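Local coordinates for protein (S)-imine reductase (Streptomyces sp. GF3546, PDB 4OQY) that reduces imines with S selectivity, probably by taking hydride from NADPH held against a Rossmann-type nucleotide-binding domain, at residues T7-G12 / I63-T68; Q16-T21 / P124-P129; I89-S94 / A112-G117. All blocks are in the same frame, centred on the assembly; numbering follows the deposited sequence.

Contact 1. Residues T7-G12 / I63-T68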
loop_
_atom_site.group_PDB
_atom_site.type_symbol
_atom_site.label_atom_id
_atom_site.label_comp_id
_atom_site.label_asym_id
_atom_site.label_seq_id
_atom_site.Cartn_x
_atom_site.Cartn_y
_atom_site.Cartn_z
ATOM N N THR B 7 -7.716 -14.294 -32.967
ATOM C CA THR B 7 -8.833 -14.903 -32.291
ATOM C C THR B 7 -8.759 -14.508 -30.823
ATOM O O THR B 7 -7.666 -14.477 -30.237
ATOM C CB THR B 7 -8.800 -16.442 -32.451
ATOM O OG1 THR B 7 -9.118 -16.782 -33.806
ATOM C CG2 THR B 7 -9.789 -17.125 -31.520
ATOM N N VAL B 8 -9.911 -14.189 -30.246
ATOM C CA VAL B 8 -10.039 -13.948 -28.831
ATOM C C VAL B 8 -11.082 -14.938 -28.279
ATOM O O VAL B 8 -12.236 -14.968 -28.719
ATOM C CB VAL B 8 -10.440 -12.491 -28.503
ATOM C CG1 VAL B 8 -10.602 -12.297 -26.994
ATOM C CG2 VAL B 8 -9.403 -11.506 -29.052
ATOM N N ILE B 9 -10.654 -15.724 -27.304
ATOM C CA ILE B 9 -11.527 -16.659 -26.574
ATOM C C ILE B 9 -11.730 -16.160 -25.136
ATOM O O ILE B 9 -10.754 -15.933 -24.409
ATOM C CB ILE B 9 -10.897 -18.067 -26.574
ATOM C CG1 ILE B 9 -10.920 -18.647 -27.997
ATOM C CG2 ILE B 9 -11.613 -19.019 -25.607
ATOM C CD1 ILE B 9 -10.157 -19.964 -28.110
ATOM N N GLY B 10 -12.985 -16.025 -24.700
ATOM C CA GLY B 10 -13.267 -15.426 -23.394
ATOM C C GLY B 10 -13.721 -13.985 -23.616
ATOM O O GLY B 10 -12.914 -13.129 -23.953
ATOM N N LEU B 11 -15.011 -13.748 -23.409
ATOM C CA LEU B 11 -15.629 -12.462 -23.631
ATOM C C LEU B 11 -16.289 -11.924 -22.374
ATOM O O LEU B 11 -17.360 -11.297 -22.437
ATOM C CB LEU B 11 -16.664 -12.572 -24.741
ATOM C CG LEU B 11 -16.147 -13.097 -26.070
ATOM C CD1 LEU B 11 -17.290 -13.220 -27.069
ATOM C CD2 LEU B 11 -15.047 -12.203 -26.616
ATOM N N GLY B 12 -15.642 -12.142 -21.237
ATOM C CA GLY B 12 -15.881 -11.310 -20.075
ATOM C C GLY B 12 -15.412 -9.883 -20.346
ATOM O O GLY B 12 -15.014 -9.531 -21.466
ATOM N N ILE B 63 -3.939 -16.840 -30.978
ATOM C CA ILE B 63 -5.086 -17.101 -30.139
ATOM C C ILE B 63 -4.848 -16.443 -28.789
ATOM O O ILE B 63 -3.982 -16.863 -28.021
ATOM C CB ILE B 63 -5.253 -18.626 -29.895
ATOM C CG1 ILE B 63 -5.176 -19.401 -31.224
ATOM C CG2 ILE B 63 -6.532 -18.908 -29.129
ATOM C CD1 ILE B 63 -6.228 -19.067 -32.268
ATOM N N VAL B 64 -5.643 -15.432 -28.497
ATOM C CA VAL B 64 -5.582 -14.709 -27.243
ATOM C C VAL B 64 -6.653 -15.219 -26.311
ATOM O O VAL B 64 -7.851 -15.216 -26.646
ATOM C CB VAL B 64 -5.865 -13.212 -27.462
ATOM C CG1 VAL B 64 -5.884 -12.470 -26.126
ATOM C CG2 VAL B 64 -4.820 -12.634 -28.398
ATOM N N LEU B 65 -6.227 -15.629 -25.129
ATOM C CA LEU B 65 -7.127 -16.156 -24.122
ATOM C C LEU B 65 -7.247 -15.162 -22.996
ATOM O O LEU B 65 -6.246 -14.704 -22.430
ATOM C CB LEU B 65 -6.597 -17.470 -23.525
ATOM C CG LEU B 65 -6.181 -18.616 -24.448
ATOM C CD1 LEU B 65 -5.689 -19.765 -23.589
ATOM C CD2 LEU B 65 -7.277 -19.104 -25.378
ATOM N N SER B 66 -8.489 -14.839 -22.674
ATOM C CA SER B 66 -8.798 -13.975 -21.555
ATOM C C SER B 66 -9.833 -14.673 -20.698
ATOM O O SER B 66 -11.035 -14.424 -20.835
ATOM C CB SER B 66 -9.362 -12.655 -22.061
ATOM O OG SER B 66 -9.435 -11.753 -20.988
ATOM N N LEU B 67 -9.363 -15.574 -19.844
ATOM C CA LEU B 67 -10.241 -16.435 -19.042
ATOM C C LEU B 67 -9.913 -16.284 -17.567
ATOM O O LEU B 67 -8.914 -15.684 -17.206
ATOM C CB LEU B 67 -10.101 -17.886 -19.495
ATOM C CG LEU B 67 -10.563 -18.118 -20.943
ATOM C CD1 LEU B 67 -9.993 -19.391 -21.534
ATOM C CD2 LEU B 67 -12.081 -18.119 -21.060
ATOM N N THR B 68 -10.767 -16.812 -16.699
ATOM C CA THR B 68 -10.622 -16.532 -15.272
ATOM C C THR B 68 -9.345 -17.131 -14.662
ATOM O O THR B 68 -8.715 -16.517 -13.802
ATOM C CB THR B 68 -11.860 -16.988 -14.470
ATOM O OG1 THR B 68 -13.040 -16.553 -15.143
ATOM C CG2 THR B 68 -11.862 -16.358 -13.089
HETATM O O HOH W 1 -13.516 -13.976 -20.378
#

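Contact 2. Residues Q16-T21 / P124-P129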
loop_
_atom_site.group_PDB
_atom_site.type_symbol
_atom_site.label_atom_id
_atom_site.label_comp_id
_atom_site.label_asym_id
_atom_site.label_seq_id
_atom_site.Cartn_x
_atom_site.Cartn_y
_atom_site.Cartn_z
ATOM N N GLN B 16 -13.900 -8.492 -23.916
ATOM C CA GLN B 16 -14.696 -7.484 -24.646
ATOM C C GLN B 16 -13.826 -6.302 -25.036
ATOM O O GLN B 16 -13.823 -5.912 -26.185
ATOM C CB GLN B 16 -15.856 -6.917 -23.813
ATOM C CG GLN B 16 -16.927 -7.881 -23.343
ATOM C CD GLN B 16 -18.084 -8.090 -24.292
ATOM O OE1 GLN B 16 -18.408 -7.243 -25.144
ATOM N NE2 GLN B 16 -18.742 -9.229 -24.133
ATOM N N ALA B 17 -13.097 -5.756 -24.061
ATOM C CA ALA B 17 -12.210 -4.609 -24.263
ATOM C C ALA B 17 -11.142 -4.890 -25.316
ATOM O O ALA B 17 -10.804 -4.037 -26.145
ATOM C CB ALA B 17 -11.555 -4.223 -22.936
ATOM N N MET B 18 -10.593 -6.099 -25.272
ATOM C CA MET B 18 -9.542 -6.469 -26.211
ATOM C C MET B 18 -10.077 -6.538 -27.637
ATOM O O MET B 18 -9.450 -6.039 -28.577
ATOM C CB MET B 18 -8.913 -7.819 -25.808
ATOM C CG MET B 18 -8.100 -7.724 -24.537
ATOM S SD MET B 18 -7.493 -9.332 -23.956
ATOM C CE MET B 18 -6.708 -8.773 -22.467
ATOM N N VAL B 19 -11.233 -7.177 -27.793
ATOM C CA VAL B 19 -11.841 -7.299 -29.116
ATOM C C VAL B 19 -12.127 -5.885 -29.653
ATOM O O VAL B 19 -11.751 -5.581 -30.775
ATOM C CB VAL B 19 -13.116 -8.184 -29.109
ATOM C CG1 VAL B 19 -13.788 -8.146 -30.471
ATOM C CG2 VAL B 19 -12.781 -9.633 -28.735
ATOM N N ASN B 20 -12.753 -5.040 -28.834
ATOM C CA ASN B 20 -13.120 -3.669 -29.265
ATOM C C ASN B 20 -11.902 -2.899 -29.696
ATOM O O ASN B 20 -11.915 -2.213 -30.705
ATOM C CB ASN B 20 -13.836 -2.904 -28.150
ATOM C CG ASN B 20 -15.303 -3.295 -28.015
ATOM O OD1 ASN B 20 -15.774 -3.623 -26.924
ATOM N ND2 ASN B 20 -16.036 -3.235 -29.120
ATOM N N THR B 21 -10.837 -3.049 -28.925
ATOM C CA THR B 21 -9.585 -2.390 -29.229
ATOM C C THR B 21 -8.956 -2.904 -30.535
ATOM O O THR B 21 -8.453 -2.104 -31.358
ATOM C CB THR B 21 -8.614 -2.519 -28.055
ATOM O OG1 THR B 21 -9.160 -1.804 -26.939
ATOM C CG2 THR B 21 -7.265 -1.940 -28.416
ATOM N N PRO B 124 -11.110 -0.998 -18.841
ATOM C CA PRO B 124 -11.230 0.300 -19.522
ATOM C C PRO B 124 -9.907 0.934 -19.953
ATOM O O PRO B 124 -9.940 1.909 -20.698
ATOM C CB PRO B 124 -11.953 1.199 -18.505
ATOM C CG PRO B 124 -11.997 0.462 -17.222
ATOM C CD PRO B 124 -11.742 -0.991 -17.509
ATOM N N LEU B 125 -8.763 0.399 -19.508
ATOM C CA LEU B 125 -7.464 0.951 -19.909
ATOM C C LEU B 125 -6.796 0.212 -21.056
ATOM O O LEU B 125 -5.760 0.664 -21.570
ATOM C CB LEU B 125 -6.509 1.067 -18.714
ATOM C CG LEU B 125 -6.923 2.052 -17.611
ATOM C CD1 LEU B 125 -5.758 2.255 -16.662
ATOM C CD2 LEU B 125 -7.374 3.398 -18.163
ATOM N N ILE B 126 -7.418 -0.868 -21.511
ATOM C CA ILE B 126 -6.948 -1.561 -22.702
ATOM C C ILE B 126 -7.019 -0.564 -23.851
ATOM O O ILE B 126 -7.990 0.162 -23.974
ATOM C CB ILE B 126 -7.815 -2.788 -23.007
ATOM C CG1 ILE B 126 -7.632 -3.841 -21.909
ATOM C CG2 ILE B 126 -7.480 -3.392 -24.365
ATOM C CD1 ILE B 126 -6.229 -4.408 -21.808
ATOM N N GLY B 127 -5.987 -0.522 -24.685
ATOM C CA GLY B 127 -5.968 0.410 -25.815
ATOM C C GLY B 127 -5.534 1.824 -25.469
ATOM O O GLY B 127 -5.523 2.689 -26.336
ATOM N N LYS B 128 -5.212 2.081 -24.200
ATOM C CA LYS B 128 -4.706 3.382 -23.803
ATOM C C LYS B 128 -3.190 3.368 -23.701
ATOM O O LYS B 128 -2.590 2.326 -23.360
ATOM C CB LYS B 128 -5.346 3.886 -22.503
ATOM C CG LYS B 128 -6.868 3.919 -22.523
ATOM C CD LYS B 128 -7.426 4.563 -23.779
ATOM C CE LYS B 128 -8.880 4.994 -23.622
ATOM N NZ LYS B 128 -9.758 3.853 -23.240
ATOM N N PRO B 129 -2.564 4.527 -23.985
ATOM C CA PRO B 129 -1.109 4.645 -24.140
ATOM C C PRO B 129 -0.279 4.214 -22.942
ATOM O O PRO B 129 0.780 3.621 -23.119
ATOM C CB PRO B 129 -0.903 6.144 -24.381
ATOM C CG PRO B 129 -2.199 6.630 -24.936
ATOM C CD PRO B 129 -3.228 5.829 -24.192
#

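Contact 3. Residues I89-S94 / A112-G117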
loop_
_atom_site.group_PDB
_atom_site.type_symbol
_atom_site.label_atom_id
_atom_site.label_comp_id
_atom_site.label_asym_id
_atom_site.label_seq_id
_atom_site.Cartn_x
_atom_site.Cartn_y
_atom_site.Cartn_z
ATOM N N ILE B 89 -0.500 -19.448 -28.547
ATOM C CA ILE B 89 -1.436 -19.078 -27.509
ATOM C C ILE B 89 -0.861 -17.953 -26.667
ATOM O O ILE B 89 0.144 -18.132 -25.984
ATOM C CB ILE B 89 -1.718 -20.277 -26.612
ATOM C CG1 ILE B 89 -2.281 -21.412 -27.459
ATOM C CG2 ILE B 89 -2.705 -19.892 -25.520
ATOM C CD1 ILE B 89 -2.247 -22.741 -26.758
ATOM N N ALA B 90 -1.485 -16.792 -26.738
ATOM C CA ALA B 90 -1.152 -15.668 -25.878
ATOM C C ALA B 90 -2.124 -15.740 -24.712
ATOM O O ALA B 90 -3.254 -15.260 -24.793
ATOM C CB ALA B 90 -1.285 -14.362 -26.646
ATOM N N ASN B 91 -1.703 -16.459 -23.670
ATOM C CA ASN B 91 -2.532 -16.708 -22.507
ATOM C C ASN B 91 -2.455 -15.556 -21.503
ATOM O O ASN B 91 -1.473 -15.431 -20.776
ATOM C CB ASN B 91 -2.088 -18.002 -21.856
ATOM C CG ASN B 91 -3.043 -18.459 -20.794
ATOM O OD1 ASN B 91 -3.948 -17.731 -20.406
ATOM N ND2 ASN B 91 -2.866 -19.680 -20.336
ATOM N N LEU B 92 -3.488 -14.699 -21.511
ATOM C CA LEU B 92 -3.555 -13.511 -20.665
ATOM C C LEU B 92 -4.426 -13.754 -19.437
ATOM O O LEU B 92 -4.830 -12.808 -18.767
ATOM C CB LEU B 92 -4.073 -12.292 -21.474
ATOM C CG LEU B 92 -3.403 -11.904 -22.809
ATOM C CD1 LEU B 92 -3.643 -10.440 -23.148
ATOM C CD2 LEU B 92 -1.929 -12.205 -22.910
ATOM N N SER B 93 -4.679 -15.026 -19.119
ATOM C CA SER B 93 -5.419 -15.404 -17.920
ATOM C C SER B 93 -4.477 -15.403 -16.683
ATOM O O SER B 93 -3.385 -15.941 -16.780
ATOM C CB SER B 93 -6.010 -16.826 -18.091
ATOM O OG SER B 93 -6.683 -17.043 -19.332
ATOM N N SER B 94 -4.902 -14.865 -15.531
ATOM C CA SER B 94 -4.111 -14.899 -14.254
ATOM C C SER B 94 -3.950 -16.288 -13.689
ATOM O O SER B 94 -4.931 -16.990 -13.532
ATOM C CB SER B 94 -4.777 -14.048 -13.128
ATOM O OG SER B 94 -4.335 -14.435 -11.781
ATOM N N ALA B 112 1.749 -26.365 -30.144
ATOM C CA ALA B 112 1.484 -24.925 -30.033
ATOM C C ALA B 112 2.575 -24.284 -29.186
ATOM O O ALA B 112 3.212 -24.962 -28.373
ATOM C CB ALA B 112 0.122 -24.677 -29.399
ATOM N N LYS B 113 2.784 -22.995 -29.411
ATOM C CA LYS B 113 3.676 -22.139 -28.624
ATOM C C LYS B 113 2.846 -21.368 -27.620
ATOM O O LYS B 113 1.691 -21.052 -27.888
ATOM C CB LYS B 113 4.349 -21.116 -29.536
ATOM C CG LYS B 113 5.029 -21.701 -30.758
ATOM C CD LYS B 113 6.244 -22.481 -30.334
ATOM C CE LYS B 113 7.010 -22.983 -31.531
ATOM N NZ LYS B 113 8.216 -23.678 -31.013
ATOM N N HIS B 114 3.438 -21.018 -26.491
ATOM C CA HIS B 114 2.702 -20.372 -25.421
ATOM C C HIS B 114 3.422 -19.126 -24.992
ATOM O O HIS B 114 4.599 -19.184 -24.656
ATOM C CB HIS B 114 2.629 -21.308 -24.262
ATOM C CG HIS B 114 1.860 -20.803 -23.093
ATOM N ND1 HIS B 114 2.441 -20.095 -22.065
ATOM C CD2 HIS B 114 0.574 -21.003 -22.729
ATOM C CE1 HIS B 114 1.535 -19.847 -21.137
ATOM N NE2 HIS B 114 0.396 -20.393 -21.516
ATOM N N LEU B 115 2.704 -18.008 -25.026
ATOM C CA LEU B 115 3.155 -16.732 -24.461
ATOM C C LEU B 115 2.323 -16.423 -23.239
ATOM O O LEU B 115 1.087 -16.388 -23.295
ATOM C CB LEU B 115 3.001 -15.562 -25.455
ATOM C CG LEU B 115 3.873 -15.558 -26.718
ATOM C CD1 LEU B 115 3.494 -14.396 -27.625
ATOM C CD2 LEU B 115 5.365 -15.516 -26.405
ATOM N N THR B 116 3.010 -16.177 -22.143
ATOM C CA THR B 116 2.368 -15.778 -20.911
ATOM C C THR B 116 2.242 -14.252 -20.893
ATOM O O THR B 116 3.238 -13.524 -21.050
ATOM C CB THR B 116 3.180 -16.237 -19.689
ATOM O OG1 THR B 116 3.490 -17.633 -19.808
ATOM C CG2 THR B 116 2.390 -16.013 -18.404
ATOM N N GLY B 117 1.016 -13.785 -20.678
ATOM C CA GLY B 117 0.734 -12.356 -20.546
ATOM C C GLY B 117 0.182 -12.036 -19.172
ATOM O O GLY B 117 -0.737 -12.700 -18.708
#

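Contact 1. Residues T7-G12 / I63-T68
I9 lies beside L65 and reaches across to I63 on the face of a parallel strand pair that also carries T7. Its CG1 branch stands beside the backbone N (chi1 -68°) and then runs out extended (chi2 173°), which carries CD1 back along the sheet to I63 CG2 at 3.9 Å. At the root of the same side chain, I9 CB meets L65 CD2 at 4.0 Å, the two side chains pointing the same way. T7 and I63 pair similarly: I63 folds its CD1 methyl over T7 CB, 3.7 Å away, while T7 OG1 is hydrogen-bonded to A56 O and N60 OD1 beyond the contact. V8 and V64 project from the other face, V8 CG2 turned to V64 CB, and there V8 also packs on V19 and F22 of helix 13-24. Three backbone bonds tie the strands in alternation: V64 N to T7 O (2.8 Å), I9 N to V64 O (2.9 Å) and S66 N to I9 O (3.1 Å), the last almost straight at 178°.

Past the strand ends the chains stay close. L67 CD2 lies 3.8 Å from G10 CA, and a CB at G10 would run into that methyl and S66 O; the backbone angles of G10 also call for glycine. The carbonyl G10 O is buried without a polar partner in the model. A water bridges the widening gap, donating to S66 O at 2.6 Å and accepting from G12 N at the N-cap of helix 13-24. L11, G12, L67 and T68 are NADPH-binding residues, although no cofactor is bound to this chain here. Strands 6-9 and 62-65 run side by side, the first passing through the G10, G12, G15 turn into helix 13-24, as in Rossmann-type NADPH-binding domains.

Contact 2. Residues Q16-T21 / P124-P129
I126 and G127, the central residues of a type II beta turn from L125 to K128, rest against A17, M18 and T21 on helix 13-24. I126 settles against one turn of the helix, between A17 and T21 with M18 at the flank. Its CB faces A17 CB at 4.0 Å, and its CG2 methyl, anti to the backbone N, reaches T21 OG1 at 3.5 Å and the A17 carbonyl O at 3.8 Å. CG2 also approaches M18 CG, 4.4 Å away. The side chains of I126 and T21 cross at about a right angle. Helix 13-24 is the one that follows the glycine-rich turn of the Rossmann domain, and the beta turn belongs to the connection between strands 113-119 and 132-136, with V119 touching both M18 and I126. The chi1 of T21 (-65°) parts its two branches, turning OG1 toward I126 and setting CG2 on G127 CA at 3.7 Å. A glycine in place of T21 would probably open a gap beneath the turn, costing G127 CA its methyl neighbour and leaving I126 CG2 to A17 and M18 on the helix side. A CB on G127 would come too close to T21 OG1, and the positive phi of G127 (82°) by itself suits glycine. K128 N closes the turn onto L125 O at 3.0 Å, and K128 NZ makes a weak hydrogen bond back to P124 O.

Contact 3. Residues I89-S94 / A112-G117
H114 lays its ring obliquely beside N91, with NE2 3.5 Å from N91 CB and the amide and ring planes 80° apart. The two residues sit on adjacent parallel strands of a beta-alpha-beta crossover, strand 88-91, helix 97-109, strand 113-119. The pairing is tight along its length: I89 N is bonded to K113 O, I89 O accepts from L115 N at 2.7 Å, N91 N makes a bent bond (142°) to L115 O at 2.8 Å, and G117 N completes the set on N91 O. I89 CD1 touches A112 CB at 4.0 Å, and L92 CD2 presses on G117 CA at 3.6 Å, where a CB would collide with it. A103 and A104 of helix 97-109 and Y70 of helix 70-77 touch the H114 side chain. The loose side is that of K113, whose side chain runs out into solvent. Beyond the strand, S94, an NADPH-binding residue, hydrogen-bonds through OG to H243 ND1 of the second subunit. Just before S94, N91 OD1 accepts from S93 N at 3.1 Å, an Asx turn, and also, in the carbonyl plane, from S93 OG at 3.0 Å.

All three contacts lie in the N-terminal nucleotide-binding domain. Contacts 1 and 3, with centres about 10 Å apart, share one sheet: strands 6-9, 62-65, 88-91 and 113-119 are successive neighbours, and hydrogen bonds from A90 N to I63 O and L92 N to L65 O join the two pairs. Contact 2 lies about 13 Å from contact 1 and about 18 Å from contact 3, centre to centre; M18 packs there on both V64 and L92. Along the chain, segment 16-21 falls between the segments of contact 1, so contacts 1 and 2 cross; contact 1 closes before contact 3 opens, and contact 2 spans contact 3. Contacts 1 and 3 carry L11, G12, L67, T68 and S94 beyond their C-terminal strand ends.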